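Outer membrane protein SusF (Bacteroides thetaiotaomicron, PDB 4FE9) binds starch at the bacterial cell surface through its carbohydrate-binding modules, ahead of transport into the periplasm for degradation. Local coordinates at residues D323-S326 / Q327-D331. Sequence-based numbering, arbitrary orientation.
Sequences DAIS and QESKD
S326 and E328 meet at the start of helix 327-333, a compact example of a serine in the N-cap position. The hydroxyl S326 OG donates to E328 OE1 across 2.8 Å, coming from above the carboxylate, 61° out of its plane. E328 gets there by folding back: CG lies beside its own backbone N (chi1 -70°) and the bend at chi2 (79°) swings the carboxylate round over the cap. The carbonyl of the same serine opens the helical bonding, K330 N reaching S326 O at 3.1 Å. K330 runs its extended chain past that oxygen, with CG 3.3 Å from S326 O, and crosses I325 at about a right angle. The I325 methyl CG2 also packs on S329 CB at 3.7 Å. Along the first turn itself, Q327 NE2 bonds D331 OD2 at 2.8 Å, the acceptor nearly in the amide plane but itself met from above the carboxylate. With an alanine in place of S326, the E328 carboxylate would probably lose its hydroxyl partner and be freer to turn. The short helix of this second carbohydrate-binding module rests against edge strand 360-366: S326 N bonds E364 OE1, S329 OG accepts from F365 N, A324 touches V362, and I325 and S329 both pack on L335, just beyond the helix.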
loop_
_atom_site.group_PDB
_atom_site.type_symbol
_atom_site.label_atom_id
_atom_site.label_comp_id
_atom_site.label_asym_id
_atom_site.label_seq_id
_atom_site.Cartn_x
_atom_site.Cartn_y
_atom_site.Cartn_z
ATOM N N ASP A 323 -5.538 -4.051 7.679
ATOM C CA ASP A 323 -6.361 -3.521 6.596
ATOM C C ASP A 323 -6.131 -4.156 5.216
ATOM O O ASP A 323 -7.077 -4.361 4.474
ATOM C CB ASP A 323 -6.251 -2.007 6.523
ATOM C CG ASP A 323 -7.468 -1.312 7.113
ATOM O OD1 ASP A 323 -7.513 -1.154 8.367
ATOM O OD2 ASP A 323 -8.425 -1.011 6.332
ATOM N N ALA A 324 -4.887 -4.498 4.882
ATOM C CA ALA A 324 -4.619 -5.064 3.547
ATOM C C ALA A 324 -4.821 -6.587 3.538
ATOM O O ALA A 324 -3.838 -7.379 3.573
ATOM C CB ALA A 324 -3.208 -4.674 3.043
ATOM N N ILE A 325 -6.082 -6.997 3.667
ATOM C CA ILE A 325 -6.472 -8.384 3.427
ATOM C C ILE A 325 -7.445 -8.442 2.244
ATOM O O ILE A 325 -8.464 -7.779 2.255
ATOM C CB ILE A 325 -7.123 -9.014 4.698
ATOM C CG1 ILE A 325 -6.178 -8.878 5.904
ATOM C CG2 ILE A 325 -7.494 -10.490 4.451
ATOM C CD1 ILE A 325 -6.707 -9.475 7.204
ATOM N N SER A 326 -6.974 -8.993 1.145
ATOM C CA SER A 326 -7.819 -9.438 0.047
ATOM C C SER A 326 -9.292 -9.653 0.448
ATOM O O SER A 326 -9.582 -10.333 1.447
ATOM C CB SER A 326 -7.273 -10.750 -0.482
ATOM O OG SER A 326 -7.249 -10.741 -1.867
ATOM N N GLN A 327 -10.209 -9.242 -0.433
ATOM C CA GLN A 327 -11.587 -9.751 -0.375
ATOM C C GLN A 327 -11.624 -11.266 -0.638
ATOM O O GLN A 327 -12.350 -11.998 0.044
ATOM C CB GLN A 327 -12.517 -9.002 -1.361
ATOM C CG GLN A 327 -14.050 -9.317 -1.176
ATOM C CD GLN A 327 -14.537 -9.104 0.277
ATOM O OE1 GLN A 327 -14.357 -8.038 0.859
ATOM N NE2 GLN A 327 -15.101 -10.147 0.867
ATOM N N GLU A 328 -10.785 -11.723 -1.581
ATOM C CA GLU A 328 -10.552 -13.165 -1.815
ATOM C C GLU A 328 -10.280 -13.901 -0.528
ATOM O O GLU A 328 -10.944 -14.875 -0.219
ATOM C CB GLU A 328 -9.380 -13.390 -2.778
ATOM C CG GLU A 328 -9.656 -12.989 -4.215
ATOM C CD GLU A 328 -9.535 -11.448 -4.450
ATOM O OE1 GLU A 328 -9.603 -10.656 -3.461
ATOM O OE2 GLU A 328 -9.429 -11.037 -5.628
ATOM N N SER A 329 -9.262 -13.460 0.201
ATOM C CA SER A 329 -8.881 -14.130 1.415
ATOM C C SER A 329 -10.068 -14.193 2.306
ATOM O O SER A 329 -10.238 -15.159 3.062
ATOM C CB SER A 329 -7.752 -13.374 2.137
ATOM O OG SER A 329 -6.569 -13.423 1.391
ATOM N N LYS A 330 -10.742 -13.060 2.417
ATOM C CA LYS A 330 -11.802 -12.910 3.404
ATOM C C LYS A 330 -12.929 -13.877 3.077
ATOM O O LYS A 330 -13.481 -14.524 3.971
ATOM C CB LYS A 330 -12.340 -11.478 3.402
ATOM C CG LYS A 330 -11.510 -10.517 4.179
ATOM C CD LYS A 330 -12.049 -9.137 4.029
ATOM C CE LYS A 330 -11.381 -8.209 5.010
ATOM N NZ LYS A 330 -11.526 -6.816 4.580
ATOM N N ASP A 331 -13.202 -14.020 1.784
ATOM C CA ASP A 331 -14.217 -14.939 1.283
ATOM C C ASP A 331 -13.768 -16.375 1.433
ATOM O O ASP A 331 -14.537 -17.232 1.880
ATOM C CB ASP A 331 -14.507 -14.655 -0.195
ATOM C CG ASP A 331 -15.324 -13.384 -0.396
ATOM O OD1 ASP A 331 -15.447 -12.933 -1.551
ATOM O OD2 ASP A 331 -15.785 -12.803 0.611
#